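Local coordinates for protein CRISPR-associated endoribonuclease Cas2 (Streptococcus pyogenes serotype M1, PDB 4QR2) that probably acts as a magnesium-dependent nuclease of CRISPR adaptive immunity, working as a homodimer that joins a Cas1 homodimer, at residues Val3-Asp8 against Asp64-Tyr69; Arg21-Leu26 against Thr56-Glu61. All coordinates share one frame; numbering follows the deposited sequence.

Overall arrangement
The two contacts lie on successive layers of one ferredoxin-like fold, their centres about 11 Å apart. Interaction 1 pairs strands 2-8 and 65-71 of the antiparallel sheet; interaction 2 brings helix 14-27 against the C-terminal part of helix 45-58 and the residues that follow, on one face of that sheet. Along the chain the order is 3-8, 21-26, 56-61, 64-69, so the helical contact falls between the two strands that interaction 1 joins. They meet directly: Tyr7 CE2 lies 3.4 Å from Val23 CG2, and Tyr7 also packs on Ile59. The opposite face of the sheet, with Asp8, turns to the second subunit.

Interaction 1: Val3-Asp8 against Asp64-Tyr69; sequences VLVTYD and DSIRFY
Strands 3-8 and 65-69 run antiparallel, their axes 4.6 Å apart at closest and 162° between directions, with hydrogen-bonded pairs Leu4-Tyr69, Thr6-Arg67 and Asp8-Ser65. Val3, Val5, Tyr7, Ile66 and Phe68 face the helices. Beta-branched Val5 suits a strand and uses both methyls: CG1 meets Ile66 CG2 at 3.8 Å, while CG2 comes to the edge of the Phe68 ring. Ile66 CG2 lies above one face of that ring, offset toward its rim. Tyr7, its ring carbon CG anti to the backbone N (chi1 -177°), leans across toward the neighbouring segment, where its OH donates to Asp64 OD2 at 2.6 Å, from above the carboxylate plane; ring and carboxylate are turned 71° apart. Arg19 and the Asp60 amide also hold this buried oxygen, probably favouring the charged carboxylate. On the other face, Arg67 NE bonds in its guanidinium plane to Tyr69 OH at 2.9 Å, and both side chains reach Glu40 of the second subunit. One water links Asp8 OD2 (2.7 Å) with Ser65 OG (2.6 Å); Asn36 and Gln35 of that subunit bind these same atoms. The pairing joins the first and fourth strands of a ferredoxin-like sheet, ending at Asp8, Cas2's predicted magnesium ligand.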
# COMPACT_ATOMS: atom_id res chain seq x y z
N VAL A 3 -3.04 -9.46 7.47
CA VAL A 3 -3.77 -8.66 6.51
C VAL A 3 -3.00 -7.37 6.30
O VAL A 3 -2.74 -6.61 7.26
CB VAL A 3 -5.15 -8.27 7.02
CG1 VAL A 3 -5.84 -7.32 6.04
CG2 VAL A 3 -6.03 -9.53 7.28
N LEU A 4 -2.64 -7.14 5.06
CA LEU A 4 -2.09 -5.82 4.66
C LEU A 4 -3.19 -4.83 4.32
O LEU A 4 -4.03 -5.08 3.45
CB LEU A 4 -1.18 -6.00 3.45
CG LEU A 4 -0.40 -4.79 2.99
CD1 LEU A 4 0.65 -4.46 4.00
CD2 LEU A 4 0.20 -4.95 1.62
N VAL A 5 -3.17 -3.69 4.97
CA VAL A 5 -4.18 -2.67 4.78
C VAL A 5 -3.52 -1.50 4.04
O VAL A 5 -2.56 -0.90 4.57
CB VAL A 5 -4.74 -2.14 6.13
CG1 VAL A 5 -5.84 -1.11 5.92
CG2 VAL A 5 -5.33 -3.25 6.99
N THR A 6 -4.09 -1.12 2.88
CA THR A 6 -3.65 0.02 2.17
C THR A 6 -4.77 1.05 2.02
O THR A 6 -5.84 0.77 1.51
CB THR A 6 -2.96 -0.37 0.81
OG1 THR A 6 -3.97 -0.92 -0.07
CG2 THR A 6 -1.89 -1.44 0.94
N TYR A 7 -4.52 2.25 2.57
CA TYR A 7 -5.49 3.30 2.64
C TYR A 7 -5.13 4.43 1.72
O TYR A 7 -4.05 5.01 1.83
CB TYR A 7 -5.63 3.84 4.10
CG TYR A 7 -6.69 4.92 4.31
CD1 TYR A 7 -7.87 4.91 3.61
CD2 TYR A 7 -6.50 5.91 5.23
CE1 TYR A 7 -8.85 5.82 3.86
CE2 TYR A 7 -7.46 6.85 5.49
CZ TYR A 7 -8.62 6.85 4.81
OH TYR A 7 -9.58 7.80 5.07
N ASP A 8 -6.01 4.74 0.77
CA ASP A 8 -5.84 5.84 -0.18
C ASP A 8 -6.76 6.99 0.24
O ASP A 8 -7.99 6.88 0.15
CB ASP A 8 -6.27 5.37 -1.55
CG ASP A 8 -5.94 6.34 -2.69
OD1 ASP A 8 -5.49 7.44 -2.47
OD2 ASP A 8 -6.17 5.94 -3.89
N ASP A 64 -12.29 8.05 -0.74
CA ASP A 64 -11.18 7.25 -0.22
C ASP A 64 -11.40 5.80 -0.61
O ASP A 64 -12.52 5.37 -0.87
CB ASP A 64 -11.17 7.24 1.33
CG ASP A 64 -11.14 8.65 1.98
OD1 ASP A 64 -11.09 9.71 1.28
OD2 ASP A 64 -11.26 8.66 3.23
N SER A 65 -10.36 4.98 -0.52
CA SER A 65 -10.54 3.52 -0.52
C SER A 65 -9.59 2.80 0.41
O SER A 65 -8.53 3.33 0.71
CB SER A 65 -10.40 2.93 -1.92
OG SER A 65 -9.09 3.07 -2.36
N ILE A 66 -9.95 1.55 0.76
CA ILE A 66 -9.10 0.67 1.53
C ILE A 66 -9.10 -0.67 0.81
O ILE A 66 -10.17 -1.17 0.42
CB ILE A 66 -9.60 0.49 3.00
CG1 ILE A 66 -9.40 1.83 3.74
CG2 ILE A 66 -8.86 -0.69 3.65
CD1 ILE A 66 -9.54 1.77 5.22
N ARG A 67 -7.91 -1.24 0.68
CA ARG A 67 -7.72 -2.56 0.18
C ARG A 67 -7.11 -3.39 1.26
O ARG A 67 -6.25 -2.91 2.03
CB ARG A 67 -6.84 -2.56 -1.13
CG ARG A 67 -7.57 -1.90 -2.26
CD ARG A 67 -6.70 -1.74 -3.50
NE ARG A 67 -6.53 -3.00 -4.19
CZ ARG A 67 -7.39 -3.47 -5.08
NH1 ARG A 67 -8.55 -2.84 -5.27
NH2 ARG A 67 -7.15 -4.59 -5.69
N PHE A 68 -7.52 -4.64 1.29
CA PHE A 68 -6.99 -5.64 2.24
C PHE A 68 -6.39 -6.78 1.48
O PHE A 68 -7.11 -7.45 0.68
CB PHE A 68 -8.13 -6.21 3.10
CG PHE A 68 -8.91 -5.20 3.87
CD1 PHE A 68 -8.35 -4.58 4.91
CD2 PHE A 68 -10.22 -4.88 3.50
CE1 PHE A 68 -9.06 -3.64 5.69
CE2 PHE A 68 -10.95 -3.93 4.24
CZ PHE A 68 -10.35 -3.28 5.32
N TYR A 69 -5.11 -7.06 1.71
CA TYR A 69 -4.45 -8.19 1.07
C TYR A 69 -4.16 -9.22 2.11
O TYR A 69 -3.50 -8.95 3.09
CB TYR A 69 -3.12 -7.75 0.40
CG TYR A 69 -3.32 -6.74 -0.72
CD1 TYR A 69 -3.44 -5.42 -0.48
CD2 TYR A 69 -3.34 -7.17 -2.02
CE1 TYR A 69 -3.66 -4.55 -1.51
CE2 TYR A 69 -3.49 -6.33 -3.07
CZ TYR A 69 -3.65 -5.02 -2.83
OH TYR A 69 -3.86 -4.15 -3.87
O HOH W 1 -8.61 4.88 -4.12

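Interaction 2: Arg21-Leu26 against Thr56-Glu61; sequences RHVAKL and TQIIDE
In the helical layer of the ferredoxin-like fold, helix 14-27 meets the C-terminal part of helix 45-58 and the residues that follow, through a small apolar contact centred on Ile58. Only 188 Å² is buried between segments 21-26 and 56-61, and the CA atoms of Val23 and Ile58 stay 7.0 Å apart, so the contact is made by branched side chains bridging the gap. Ile58 points its side chain at the facing helix and splits it into two branches that reach different residues. With chi1 at -66°, CG1 lies anti to the carbonyl carbon, which leaves CG2 anti to the backbone N; CG2 rests on Val23 CG2 at 3.7 Å and on His22 CB at 3.9 Å. The other branch passes the carbonyl oxygen of His22 and ends with CD1 at 4.1 Å from Leu26 CD2, the two side chains lying at a slant. A forked isoleucine suits this place because one residue can touch three positions of the opposite helix, 22, 23 and 26, which lie along a single side of it. His22 lends just its CB, and its imidazole leads away, as fits a polar ring at the exposed margin. Val23 CG2 does double duty: besides Ile58 it meets Ile59 CG2 at 4.0 Å, so Val23 packs against two successive residues of segment 56-61. Beneath, Val23 and Ile59 both rest on Tyr7 of strand 2-8, and Val23 also touches Phe39 of strand 38-42. Leu55, one turn back on helix 45-58, adds to the packing round Val23 and Leu26, while Ile59 further meets Leu82 of the second subunit.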
# COMPACT_ATOMS: atom_id res chain seq x y z
N ARG A 21 -5.28 9.94 10.40
CA ARG A 21 -4.89 9.77 11.82
C ARG A 21 -5.80 8.77 12.51
O ARG A 21 -5.36 7.94 13.30
CB ARG A 21 -4.98 11.10 12.56
CG ARG A 21 -3.88 12.13 12.22
CD ARG A 21 -3.77 13.26 13.31
NE ARG A 21 -4.96 14.11 13.35
CZ ARG A 21 -5.28 15.11 12.49
NH1 ARG A 21 -6.41 15.73 12.66
NH2 ARG A 21 -4.53 15.45 11.50
N HIS A 22 -7.10 8.81 12.19
CA HIS A 22 -8.06 7.90 12.84
C HIS A 22 -7.93 6.49 12.32
O HIS A 22 -8.05 5.53 13.14
CB HIS A 22 -9.48 8.39 12.57
CG HIS A 22 -9.84 9.65 13.27
ND1 HIS A 22 -10.97 10.37 12.95
CD2 HIS A 22 -9.16 10.41 14.17
CE1 HIS A 22 -11.01 11.47 13.68
NE2 HIS A 22 -9.93 11.51 14.45
N VAL A 23 -7.72 6.34 10.99
CA VAL A 23 -7.36 5.02 10.40
C VAL A 23 -6.14 4.41 11.06
O VAL A 23 -6.14 3.24 11.52
CB VAL A 23 -7.24 5.09 8.87
CG1 VAL A 23 -6.66 3.81 8.31
CG2 VAL A 23 -8.66 5.29 8.27
N ALA A 24 -5.11 5.21 11.22
CA ALA A 24 -3.85 4.69 11.80
C ALA A 24 -4.06 4.31 13.22
O ALA A 24 -3.53 3.28 13.62
CB ALA A 24 -2.74 5.77 11.71
N LYS A 25 -4.79 5.14 13.99
CA LYS A 25 -5.01 4.86 15.39
C LYS A 25 -5.69 3.50 15.58
O LYS A 25 -5.35 2.68 16.49
CB LYS A 25 -5.82 5.97 16.03
CG LYS A 25 -5.91 5.88 17.53
CD LYS A 25 -6.72 7.06 18.05
CE LYS A 25 -6.78 7.07 19.57
NZ LYS A 25 -7.54 5.97 20.21
N LEU A 26 -6.62 3.22 14.70
CA LEU A 26 -7.32 1.94 14.72
C LEU A 26 -6.41 0.79 14.34
O LEU A 26 -6.40 -0.21 15.08
CB LEU A 26 -8.55 2.00 13.81
CG LEU A 26 -9.28 0.68 13.51
CD1 LEU A 26 -9.76 0.09 14.75
CD2 LEU A 26 -10.51 0.94 12.66
N THR A 56 -15.20 1.51 8.09
CA THR A 56 -16.30 2.07 7.29
C THR A 56 -16.91 3.33 7.88
O THR A 56 -17.31 4.23 7.14
CB THR A 56 -17.41 1.01 7.12
OG1 THR A 56 -16.89 -0.06 6.34
CG2 THR A 56 -18.56 1.61 6.40
N GLN A 57 -16.93 3.41 9.20
CA GLN A 57 -17.41 4.61 9.88
C GLN A 57 -16.38 5.77 9.83
O GLN A 57 -16.72 6.91 10.05
CB GLN A 57 -17.73 4.27 11.31
CG GLN A 57 -18.86 3.22 11.44
CD GLN A 57 -20.11 3.67 10.72
OE1 GLN A 57 -20.47 3.17 9.63
NE2 GLN A 57 -20.76 4.68 11.28
N ILE A 58 -15.12 5.50 9.60
CA ILE A 58 -14.08 6.57 9.53
C ILE A 58 -13.86 7.16 8.13
O ILE A 58 -13.67 8.37 7.98
CB ILE A 58 -12.73 6.05 10.04
CG1 ILE A 58 -12.85 5.74 11.55
CG2 ILE A 58 -11.59 7.05 9.64
CD1 ILE A 58 -11.86 4.76 12.11
N ILE A 59 -13.73 6.29 7.12
CA ILE A 59 -13.35 6.77 5.79
C ILE A 59 -14.48 7.46 5.12
O ILE A 59 -15.65 7.35 5.54
CB ILE A 59 -12.80 5.67 4.88
CG1 ILE A 59 -13.90 4.70 4.44
CG2 ILE A 59 -11.69 4.90 5.65
CD1 ILE A 59 -13.36 3.80 3.36
N ASP A 60 -14.13 8.29 4.15
CA ASP A 60 -15.14 8.88 3.25
C ASP A 60 -15.20 7.96 2.04
O ASP A 60 -14.25 7.88 1.25
CB ASP A 60 -14.77 10.29 2.84
CG ASP A 60 -15.85 10.95 1.97
OD1 ASP A 60 -16.69 10.24 1.38
OD2 ASP A 60 -15.89 12.19 1.90
N GLU A 61 -16.25 7.15 1.96
CA GLU A 61 -16.33 6.14 0.88
C GLU A 61 -16.44 6.71 -0.55
O GLU A 61 -16.10 6.01 -1.51
CB GLU A 61 -17.45 5.14 1.22
CG GLU A 61 -17.02 4.17 2.33
CD GLU A 61 -18.05 3.96 3.46
OE1 GLU A 61 -17.78 4.38 4.62
OE2 GLU A 61 -19.12 3.36 3.19